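Local coordinates for scarecrow-like protein 3 (PDB 6KPB), which probably acts as a transcription factor in plant development and binds zinc finger proteins of the IDD family, at residues 130-133 / 134-138; 204-207 / 208-212; 389-392 / 393-397. One frame throughout, in Å; residues are numbered along the deposited sequence.

Contact 1 (130-133 / 134-138); sequences SEEI and HVRRL
Arg136 runs extended alongside Glu132, one turn earlier in the helix 129-142, an i to i+4 pair on an alpha-helix of the GRAS domain. The two chains point the same way, yet their flat ends are not matched, since the carboxylate and guanidinium planes stand 54° apart. Glu132 OE1 and Arg136 NH2 are 4.1 Å apart, too far for a salt bridge, and OE1 is instead hydrogen-bonded to Gln205 NE2, outside this helix. Any attraction between the two charges is therefore probably weak and undirected. Arg136 still lies close, with NH2 3.9 Å from Glu132 CB and NH1 3.9 Å from Ile133 CG1, where the arginine passes obliquely across the isoleucine. Ile133 itself packs against Val208 and Gln211 of the helix 206-223.

A looser side-by-side pair, spaced i to i+3, is seen on another side of the helix. Glu131 and His134 point the same way, with Glu131 OE2 4.2 Å from His134 CD2 and the carboxylate turned 47° from the ring. The bend of Glu131 at chi2 (-68°) brings its end back toward the histidine, and both residues touch Lys391 of the helix 387-406.

Beneath these side chains run the usual backbone bonds, from His134 N to Ser130 O through to Arg137 N to Ile133 O. Around one carbonyl the packing is dense: Glu132 O takes the N-H of Arg136 at 3.2 Å, lies over one face of the same arginine's guanidinium, and has Arg136 CG at 3.2 Å and Val135 CG1 also at 3.2 Å.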
ATOM      1  N   SER A 130       2.228   3.293 -12.440  1.00 92.00           N
ATOM      2  CA  SER A 130       1.507   2.458 -13.396  1.00 97.19           C
ATOM      3  C   SER A 130       0.035   2.331 -13.025  1.00 98.02           C
ATOM      4  O   SER A 130      -0.841   2.402 -13.896  1.00104.90           O
ATOM      5  CB  SER A 130       2.154   1.076 -13.489  1.00100.08           C
ATOM      6  OG  SER A 130       1.577   0.181 -12.555  1.00113.32           O
ATOM      7  N   GLU A 131      -0.260   2.149 -11.736  1.00 87.65           N
ATOM      8  CA  GLU A 131      -1.652   2.073 -11.305  1.00 87.22           C
ATOM      9  C   GLU A 131      -2.365   3.407 -11.488  1.00 86.57           C
ATOM     10  O   GLU A 131      -3.543   3.441 -11.863  1.00 88.89           O
ATOM     11  CB  GLU A 131      -1.729   1.619  -9.849  1.00 95.39           C
ATOM     12  CG  GLU A 131      -1.826   0.113  -9.679  1.00116.64           C
ATOM     13  CD  GLU A 131      -3.146  -0.441 -10.177  1.00125.10           C
ATOM     14  OE1 GLU A 131      -4.190  -0.143  -9.559  1.00125.27           O
ATOM     15  OE2 GLU A 131      -3.142  -1.166 -11.194  1.00129.06           O
ATOM     16  N   GLU A 132      -1.668   4.516 -11.229  1.00 86.98           N
ATOM     17  CA  GLU A 132      -2.290   5.828 -11.372  1.00 87.66           C
ATOM     18  C   GLU A 132      -2.600   6.138 -12.831  1.00 83.60           C
ATOM     19  O   GLU A 132      -3.646   6.722 -13.138  1.00 79.12           O
ATOM     20  CB  GLU A 132      -1.389   6.902 -10.762  1.00 98.95           C
ATOM     21  CG  GLU A 132      -1.337   6.858  -9.239  1.00109.54           C
ATOM     22  CD  GLU A 132      -0.259   7.751  -8.654  1.00128.40           C
ATOM     23  OE1 GLU A 132       0.628   8.195  -9.414  1.00134.16           O
ATOM     24  OE2 GLU A 132      -0.298   8.007  -7.431  1.00132.17           O
ATOM     25  N   ILE A 133      -1.706   5.757 -13.746  1.00 81.61           N
ATOM     26  CA  ILE A 133      -2.012   5.882 -15.169  1.00 80.39           C
ATOM     27  C   ILE A 133      -3.226   5.034 -15.522  1.00 90.71           C
ATOM     28  O   ILE A 133      -4.099   5.455 -16.291  1.00 93.74           O
ATOM     29  CB  ILE A 133      -0.790   5.491 -16.021  1.00 81.74           C
ATOM     30  CG1 ILE A 133       0.367   6.463 -15.793  1.00 92.47           C
ATOM     31  CG2 ILE A 133      -1.160   5.444 -17.496  1.00 73.71           C
ATOM     32  CD1 ILE A 133       1.603   6.126 -16.603  1.00 94.97           C
ATOM     33  N   HIS A 134      -3.306   3.830 -14.949  1.00 91.96           N
ATOM     34  CA  HIS A 134      -4.405   2.923 -15.260  1.00 85.24           C
ATOM     35  C   HIS A 134      -5.749   3.503 -14.827  1.00 77.98           C
ATOM     36  O   HIS A 134      -6.729   3.445 -15.579  1.00 77.97           O
ATOM     37  CB  HIS A 134      -4.160   1.568 -14.596  1.00 87.93           C
ATOM     38  CG  HIS A 134      -5.229   0.557 -14.874  1.00 88.21           C
ATOM     39  ND1 HIS A 134      -5.576   0.173 -16.151  1.00 93.05           N
ATOM     40  CD2 HIS A 134      -6.025  -0.151 -14.038  1.00 93.20           C
ATOM     41  CE1 HIS A 134      -6.541  -0.727 -16.091  1.00 96.39           C
ATOM     42  NE2 HIS A 134      -6.832  -0.941 -14.821  1.00 96.62           N
ATOM     43  N   VAL A 135      -5.816   4.075 -13.623  1.00 79.31           N
ATOM     44  CA  VAL A 135      -7.095   4.587 -13.138  1.00 87.22           C
ATOM     45  C   VAL A 135      -7.515   5.830 -13.918  1.00 82.77           C
ATOM     46  O   VAL A 135      -8.713   6.058 -14.130  1.00 84.83           O
ATOM     47  CB  VAL A 135      -7.034   4.849 -11.620  1.00 84.13           C
ATOM     48  CG1 VAL A 135      -6.122   6.022 -11.296  1.00 96.88           C
ATOM     49  CG2 VAL A 135      -8.431   5.077 -11.057  1.00 78.29           C
ATOM     50  N   ARG A 136      -6.554   6.642 -14.375  1.00 70.32           N
ATOM     51  CA  ARG A 136      -6.903   7.792 -15.207  1.00 72.19           C
ATOM     52  C   ARG A 136      -7.446   7.345 -16.558  1.00 76.35           C
ATOM     53  O   ARG A 136      -8.367   7.967 -17.100  1.00 69.91           O
ATOM     54  CB  ARG A 136      -5.693   8.705 -15.400  1.00 73.17           C
ATOM     55  CG  ARG A 136      -5.192   9.356 -14.124  1.00 80.31           C
ATOM     56  CD  ARG A 136      -4.208  10.472 -14.425  1.00 85.01           C
ATOM     57  NE  ARG A 136      -3.280  10.687 -13.320  1.00106.47           N
ATOM     58  CZ  ARG A 136      -2.029  10.239 -13.303  1.00112.60           C
ATOM     59  NH1 ARG A 136      -1.554   9.556 -14.335  1.00110.31           N
ATOM     60  NH2 ARG A 136      -1.250  10.478 -12.256  1.00115.68           N
ATOM     61  N   ARG A 137      -6.880   6.273 -17.121  1.00 67.76           N
ATOM     62  CA  ARG A 137      -7.422   5.724 -18.359  1.00 72.87           C
ATOM     63  C   ARG A 137      -8.852   5.242 -18.155  1.00 80.53           C
ATOM     64  O   ARG A 137      -9.712   5.438 -19.021  1.00 76.42           O
ATOM     65  CB  ARG A 137      -6.528   4.587 -18.861  1.00 74.11           C
ATOM     66  CG  ARG A 137      -6.687   4.250 -20.339  1.00 94.10           C
ATOM     67  CD  ARG A 137      -7.794   3.229 -20.583  1.00124.70           C
ATOM     68  NE  ARG A 137      -7.380   1.865 -20.267  1.00141.11           N
ATOM     69  CZ  ARG A 137      -8.201   0.818 -20.248  1.00141.94           C
ATOM     70  NH1 ARG A 137      -9.490   0.975 -20.521  1.00139.74           N
ATOM     71  NH2 ARG A 137      -7.735  -0.388 -19.952  1.00138.35           N
ATOM     72  N   LEU A 138      -9.127   4.619 -17.004  1.00 86.48           N
ATOM     73  CA  LEU A 138     -10.475   4.133 -16.726  1.00 86.15           C
ATOM     74  C   LEU A 138     -11.471   5.283 -16.626  1.00 78.68           C
ATOM     75  O   LEU A 138     -12.579   5.202 -17.170  1.00 75.25           O
ATOM     76  CB  LEU A 138     -10.480   3.306 -15.440  1.00 85.91           C
ATOM     77  CG  LEU A 138      -9.771   1.951 -15.498  1.00 85.97           C
ATOM     78  CD1 LEU A 138      -9.702   1.322 -14.116  1.00 80.21           C
ATOM     79  CD2 LEU A 138     -10.478   1.023 -16.477  1.00 76.50           C
TER

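Contact 2 (204-207 / 208-212); sequences HQKE and VLEQM
Val208 meets Gln205, the N-cap residue of the helix 206-223, through its CG2 methyl, which lies 3.4 Å from Gln205 OE1. The methyl gets there because CG2 is anti to the carbonyl carbon of Val208 and beside its backbone N, while CG1 takes the branch anti to N. The two side chains cross at a slant. Gln205 NE2 is hydrogen-bonded to Glu132 OE1 of the helix 129-142, and the main-chain O of Gln205 accepts the first helix bonds.

Leu209 comes next. Its N-H makes a weak bond to Gln205 O at 3.4 Å, and Val208 N makes another weak one to the same oxygen. Leu209 CG lies 3.8 Å from Gln205 O, and the side chain runs on to Pro231 and Val233 of the strand 227-233.

With Glu210 the helix bonds become firm: its N reaches Lys206 O at 2.8 Å, and the approach is nearly along the C=O axis (168°). Beyond the backbone, the two side chains cross at about a right angle. Glu210 OE1 lies 3.4 Å from Lys206 CE, whereas Lys206 NZ is 4.8 Å from Glu210 OE1; the oxygen touches the lysine short of its charged end, and no salt bridge forms.

Gln211 follows, its N bonded to Glu207 O at 3.2 Å and its CG 3.3 Å from the same oxygen. Such a helix start, with Gln205 at the N-cap position, directly after the strand 196-203 and before the strand 227-233, belongs to the beta-alpha-beta crossover of a Rossmann-like fold.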
ATOM      1  N   HIS A 204       4.037  16.042 -12.755  1.00 98.71           N
ATOM      2  CA  HIS A 204       4.975  15.771 -11.674  1.00105.50           C
ATOM      3  C   HIS A 204       5.636  14.405 -11.787  1.00104.78           C
ATOM      4  O   HIS A 204       6.436  14.046 -10.918  1.00110.99           O
ATOM      5  CB  HIS A 204       4.270  15.898 -10.319  1.00104.45           C
ATOM      6  CG  HIS A 204       3.098  14.980 -10.159  1.00126.11           C
ATOM      7  ND1 HIS A 204       1.842  15.287 -10.636  1.00129.74           N
ATOM      8  CD2 HIS A 204       2.990  13.766  -9.568  1.00130.73           C
ATOM      9  CE1 HIS A 204       1.010  14.301 -10.350  1.00128.65           C
ATOM     10  NE2 HIS A 204       1.682  13.365  -9.703  1.00129.30           N
ATOM     11  N   GLN A 205       5.333  13.639 -12.833  1.00 97.69           N
ATOM     12  CA  GLN A 205       5.881  12.300 -13.009  1.00102.08           C
ATOM     13  C   GLN A 205       6.473  12.190 -14.405  1.00105.79           C
ATOM     14  O   GLN A 205       5.781  12.443 -15.396  1.00115.00           O
ATOM     15  CB  GLN A 205       4.803  11.235 -12.784  1.00103.60           C
ATOM     16  CG  GLN A 205       4.316  11.165 -11.342  1.00107.63           C
ATOM     17  CD  GLN A 205       3.029  10.379 -11.187  1.00117.83           C
ATOM     18  OE1 GLN A 205       2.501   9.836 -12.158  1.00121.71           O
ATOM     19  NE2 GLN A 205       2.518  10.310  -9.965  1.00117.32           N
ATOM     20  N   LYS A 206       7.753  11.813 -14.478  1.00107.67           N
ATOM     21  CA  LYS A 206       8.433  11.714 -15.767  1.00111.60           C
ATOM     22  C   LYS A 206       7.774  10.681 -16.672  1.00111.62           C
ATOM     23  O   LYS A 206       7.582  10.932 -17.862  1.00119.31           O
ATOM     24  CB  LYS A 206       9.911  11.370 -15.567  1.00121.36           C
ATOM     25  CG  LYS A 206      10.860  12.523 -15.854  1.00131.06           C
ATOM     26  CD  LYS A 206      12.084  12.051 -16.621  1.00135.58           C
ATOM     27  CE  LYS A 206      11.903  12.234 -18.119  1.00136.06           C
ATOM     28  NZ  LYS A 206      12.233  13.620 -18.552  1.00136.18           N
ATOM     29  N   GLU A 207       7.426   9.516 -16.118  1.00106.92           N
ATOM     30  CA  GLU A 207       6.867   8.437 -16.928  1.00114.06           C
ATOM     31  C   GLU A 207       5.605   8.871 -17.662  1.00107.78           C
ATOM     32  O   GLU A 207       5.358   8.426 -18.789  1.00108.29           O
ATOM     33  CB  GLU A 207       6.573   7.221 -16.049  1.00121.38           C
ATOM     34  CG  GLU A 207       7.772   6.702 -15.267  1.00127.40           C
ATOM     35  CD  GLU A 207       7.938   7.384 -13.920  1.00128.32           C
ATOM     36  OE1 GLU A 207       8.496   6.749 -13.002  1.00126.45           O
ATOM     37  OE2 GLU A 207       7.508   8.548 -13.774  1.00126.20           O
ATOM     38  N   VAL A 208       4.799   9.737 -17.046  1.00101.92           N
ATOM     39  CA  VAL A 208       3.608  10.247 -17.718  1.00100.38           C
ATOM     40  C   VAL A 208       3.999  11.130 -18.897  1.00 97.93           C
ATOM     41  O   VAL A 208       3.384  11.067 -19.968  1.00 95.96           O
ATOM     42  CB  VAL A 208       2.718  11.001 -16.713  1.00106.54           C
ATOM     43  CG1 VAL A 208       1.464  11.521 -17.394  1.00109.31           C
ATOM     44  CG2 VAL A 208       2.358  10.096 -15.547  1.00106.87           C
ATOM     45  N   LEU A 209       5.030  11.960 -18.722  1.00 96.91           N
ATOM     46  CA  LEU A 209       5.469  12.831 -19.806  1.00 97.07           C
ATOM     47  C   LEU A 209       6.193  12.052 -20.897  1.00103.64           C
ATOM     48  O   LEU A 209       6.122  12.427 -22.072  1.00111.79           O
ATOM     49  CB  LEU A 209       6.365  13.939 -19.253  1.00 98.29           C
ATOM     50  CG  LEU A 209       5.674  14.912 -18.294  1.00 98.06           C
ATOM     51  CD1 LEU A 209       6.694  15.657 -17.454  1.00103.48           C
ATOM     52  CD2 LEU A 209       4.803  15.890 -19.066  1.00 99.34           C
ATOM     53  N   GLU A 210       6.890  10.973 -20.531  1.00110.78           N
ATOM     54  CA  GLU A 210       7.565  10.156 -21.535  1.00121.93           C
ATOM     55  C   GLU A 210       6.564   9.477 -22.460  1.00113.30           C
ATOM     56  O   GLU A 210       6.767   9.431 -23.678  1.00107.01           O
ATOM     57  CB  GLU A 210       8.455   9.113 -20.857  1.00134.69           C
ATOM     58  CG  GLU A 210       9.562   9.691 -19.993  1.00148.27           C
ATOM     59  CD  GLU A 210      10.412   8.612 -19.351  1.00162.28           C
ATOM     60  OE1 GLU A 210      11.552   8.913 -18.941  1.00166.86           O
ATOM     61  OE2 GLU A 210       9.940   7.458 -19.262  1.00164.70           O
ATOM     62  N   GLN A 211       5.475   8.942 -21.901  1.00109.33           N
ATOM     63  CA  GLN A 211       4.474   8.275 -22.730  1.00109.06           C
ATOM     64  C   GLN A 211       3.754   9.267 -23.634  1.00100.58           C
ATOM     65  O   GLN A 211       3.531   8.988 -24.817  1.00 98.75           O
ATOM     66  CB  GLN A 211       3.474   7.526 -21.851  1.00108.25           C
ATOM     67  CG  GLN A 211       4.078   6.377 -21.062  1.00117.34           C
ATOM     68  CD  GLN A 211       3.031   5.563 -20.329  1.00124.19           C
ATOM     69  OE1 GLN A 211       3.355   4.758 -19.456  1.00131.46           O
ATOM     70  NE2 GLN A 211       1.768   5.767 -20.682  1.00120.59           N
ATOM     71  N   MET A 212       3.383  10.432 -23.098  1.00 89.36           N
ATOM     72  CA  MET A 212       2.730  11.441 -23.927  1.00 91.73           C
ATOM     73  C   MET A 212       3.659  11.918 -25.034  1.00103.13           C
ATOM     74  O   MET A 212       3.266  11.985 -26.205  1.00106.42           O
ATOM     75  CB  MET A 212       2.270  12.619 -23.072  1.00 88.85           C
ATOM     76  CG  MET A 212       1.888  13.833 -23.899  1.00 96.10           C
ATOM     77  SD  MET A 212       0.982  15.079 -22.973  1.00114.82           S
ATOM     78  CE  MET A 212      -0.412  14.120 -22.391  1.00101.37           C
TER

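Contact 3 (389-392 / 393-397); sequences RIKV and EKMLF
Glu393 and Arg389, one turn apart on the helix 387-406, are joined by a salt bridge that can be followed along the glutamate. Its CB sits 3.3 Å from Arg389 O, and CG, placed anti to the carbonyl carbon of Glu393, lies 3.2 Å from the same oxygen. CD then comes 3.4 Å from Arg389 CG, so the carboxylate rests on the arginine's aliphatic stem. At the tip the oxygens part company: OE1 turns to Arg95 of the helix 92-109, while OE2 takes the N-H of Arg389 NE at 2.8 Å and 162°. The bond lies near the guanidinium plane but meets OE2 from above the carboxylate, and the two planes stand 84° apart.

Further on, the helix widens into a pi-type turn, where Val392 O accepts from both Leu396 N (3.2 Å) and Phe397 N (3.3 Å). That oxygen lies over one face of the Phe397 ring, whose CE2 is 3.8 Å from Val392 CG1.

Glu379 holds Arg389 NH1 in its turn. Two arginines and two glutamates thus alternate in one network, with Arg389 and Glu393 buried; the arginines, close to each other, share Glu393 between them, which would probably favour its ionised form.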
ATOM      1  N   ARG A 389     -14.462  -0.592 -11.728  1.00 76.96           N
ATOM      2  CA  ARG A 389     -15.339   0.292 -10.968  1.00 77.74           C
ATOM      3  C   ARG A 389     -14.774   0.581  -9.584  1.00 81.74           C
ATOM      4  O   ARG A 389     -14.788   1.728  -9.125  1.00 82.32           O
ATOM      5  CB  ARG A 389     -16.730  -0.331 -10.870  1.00 72.62           C
ATOM      6  CG  ARG A 389     -17.673   0.355  -9.904  1.00 70.45           C
ATOM      7  CD  ARG A 389     -19.047  -0.291  -9.965  1.00 74.94           C
ATOM      8  NE  ARG A 389     -19.949   0.213  -8.937  1.00 81.59           N
ATOM      9  CZ  ARG A 389     -21.219  -0.160  -8.813  1.00 81.73           C
ATOM     10  NH1 ARG A 389     -21.970   0.347  -7.846  1.00 77.77           N
ATOM     11  NH2 ARG A 389     -21.739  -1.039  -9.659  1.00 86.19           N
ATOM     12  N   ILE A 390     -14.254  -0.448  -8.910  1.00 78.25           N
ATOM     13  CA  ILE A 390     -13.721  -0.259  -7.563  1.00 79.76           C
ATOM     14  C   ILE A 390     -12.488   0.635  -7.595  1.00 78.03           C
ATOM     15  O   ILE A 390     -12.316   1.504  -6.731  1.00 87.08           O
ATOM     16  CB  ILE A 390     -13.420  -1.620  -6.911  1.00 87.82           C
ATOM     17  CG1 ILE A 390     -14.697  -2.460  -6.817  1.00 94.48           C
ATOM     18  CG2 ILE A 390     -12.805  -1.427  -5.533  1.00 77.41           C
ATOM     19  CD1 ILE A 390     -14.514  -3.763  -6.071  1.00 98.97           C
ATOM     20  N   LYS A 391     -11.612   0.439  -8.587  1.00 69.54           N
ATOM     21  CA  LYS A 391     -10.428   1.287  -8.709  1.00 73.47           C
ATOM     22  C   LYS A 391     -10.815   2.755  -8.842  1.00 77.68           C
ATOM     23  O   LYS A 391     -10.257   3.621  -8.159  1.00 83.26           O
ATOM     24  CB  LYS A 391      -9.584   0.854  -9.908  1.00 78.60           C
ATOM     25  CG  LYS A 391      -8.744  -0.388  -9.685  1.00 98.67           C
ATOM     26  CD  LYS A 391      -7.443  -0.299 -10.472  1.00105.08           C
ATOM     27  CE  LYS A 391      -6.913  -1.675 -10.831  1.00109.05           C
ATOM     28  NZ  LYS A 391      -7.811  -2.363 -11.799  1.00115.34           N
ATOM     29  N   VAL A 392     -11.771   3.053  -9.725  1.00 71.71           N
ATOM     30  CA  VAL A 392     -12.218   4.433  -9.899  1.00 74.89           C
ATOM     31  C   VAL A 392     -12.860   4.946  -8.618  1.00 81.83           C
ATOM     32  O   VAL A 392     -12.571   6.057  -8.156  1.00 80.92           O
ATOM     33  CB  VAL A 392     -13.179   4.536 -11.098  1.00 78.39           C
ATOM     34  CG1 VAL A 392     -13.858   5.896 -11.124  1.00 74.83           C
ATOM     35  CG2 VAL A 392     -12.431   4.283 -12.399  1.00 78.22           C
ATOM     36  N   GLU A 393     -13.733   4.135  -8.014  1.00 80.37           N
ATOM     37  CA  GLU A 393     -14.438   4.569  -6.812  1.00 80.56           C
ATOM     38  C   GLU A 393     -13.474   4.825  -5.660  1.00 78.96           C
ATOM     39  O   GLU A 393     -13.674   5.755  -4.872  1.00 89.80           O
ATOM     40  CB  GLU A 393     -15.492   3.532  -6.422  1.00 78.48           C
ATOM     41  CG  GLU A 393     -16.715   3.532  -7.328  1.00 80.84           C
ATOM     42  CD  GLU A 393     -17.621   2.339  -7.093  1.00 94.28           C
ATOM     43  OE1 GLU A 393     -17.177   1.370  -6.438  1.00 95.14           O
ATOM     44  OE2 GLU A 393     -18.778   2.367  -7.564  1.00 93.70           O
ATOM     45  N   LYS A 394     -12.415   4.022  -5.552  1.00 82.43           N
ATOM     46  CA  LYS A 394     -11.456   4.177  -4.460  1.00 85.63           C
ATOM     47  C   LYS A 394     -10.359   5.187  -4.791  1.00 79.09           C
ATOM     48  O   LYS A 394     -10.187   6.181  -4.079  1.00 82.06           O
ATOM     49  CB  LYS A 394     -10.833   2.859  -4.123  1.00 87.60           C
ATOM     50  CG  LYS A 394      -9.472   3.001  -3.523  1.00 88.68           C
ATOM     51  CD  LYS A 394      -9.254   2.068  -2.370  1.00 92.48           C
ATOM     52  CE  LYS A 394      -8.686   2.832  -1.200  1.00102.25           C
ATOM     53  NZ  LYS A 394      -7.919   1.953  -0.300  1.00113.81           N
ATOM     54  N   MET A 395      -9.599   4.937  -5.861  1.00 79.38           N
ATOM     55  CA  MET A 395      -8.397   5.722  -6.121  1.00 79.23           C
ATOM     56  C   MET A 395      -8.700   7.146  -6.570  1.00 82.73           C
ATOM     57  O   MET A 395      -7.825   8.009  -6.462  1.00 92.06           O
ATOM     58  CB  MET A 395      -7.526   5.026  -7.168  1.00 83.88           C
ATOM     59  CG  MET A 395      -7.038   3.651  -6.750  1.00 91.01           C
ATOM     60  SD  MET A 395      -5.768   2.989  -7.844  1.00107.49           S
ATOM     61  CE  MET A 395      -5.420   1.429  -7.031  1.00120.96           C
ATOM     62  N   LEU A 396      -9.907   7.414  -7.066  1.00 84.49           N
ATOM     63  CA  LEU A 396     -10.272   8.748  -7.535  1.00 75.60           C
ATOM     64  C   LEU A 396     -11.285   9.400  -6.601  1.00 77.98           C
ATOM     65  O   LEU A 396     -10.932  10.322  -5.860  1.00 83.68           O
ATOM     66  CB  LEU A 396     -10.804   8.685  -8.967  1.00 76.91           C
ATOM     67  CG  LEU A 396      -9.762   8.364 -10.040  1.00 91.73           C
ATOM     68  CD1 LEU A 396     -10.384   8.393 -11.428  1.00 99.71           C
ATOM     69  CD2 LEU A 396      -8.589   9.329  -9.954  1.00 98.74           C
ATOM     70  N   PHE A 397     -12.543   8.950  -6.616  1.00 80.82           N
ATOM     71  CA  PHE A 397     -13.563   9.579  -5.784  1.00 71.87           C
ATOM     72  C   PHE A 397     -13.244   9.419  -4.304  1.00 77.15           C
ATOM     73  O   PHE A 397     -13.459  10.343  -3.512  1.00 82.30           O
ATOM     74  CB  PHE A 397     -14.937   8.989  -6.100  1.00 76.70           C
ATOM     75  CG  PHE A 397     -15.312   9.063  -7.552  1.00 80.92           C
ATOM     76  CD1 PHE A 397     -14.876  10.114  -8.344  1.00 72.95           C
ATOM     77  CD2 PHE A 397     -16.096   8.077  -8.128  1.00 81.56           C
ATOM     78  CE1 PHE A 397     -15.220  10.181  -9.681  1.00 77.70           C
ATOM     79  CE2 PHE A 397     -16.442   8.138  -9.464  1.00 74.38           C
ATOM     80  CZ  PHE A 397     -16.004   9.192 -10.240  1.00 79.66           C
TER

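Contacts 1 and 3 lie within helices and contact 2 at a helix start, and their chemistry differs with their place in the fold. Contact 1 is largely a surface contact, and its helix lies between the other two: it touches contact 2 on one flank and contact 3 on another, while contacts 2 and 3 stay about 11 Å apart at their nearest atoms. Contact 2, beside the sheet, begins with weak backbone bonds to the O of its N-cap residue and sends apolar chains to strands. Contact 3, packed between the helices 92-109, 129-142 and 360-381, contains the one true salt bridge across segments. Opposite charges in contacts 1 and 2 merely approach each other; in the more buried contact 3 they pair directly.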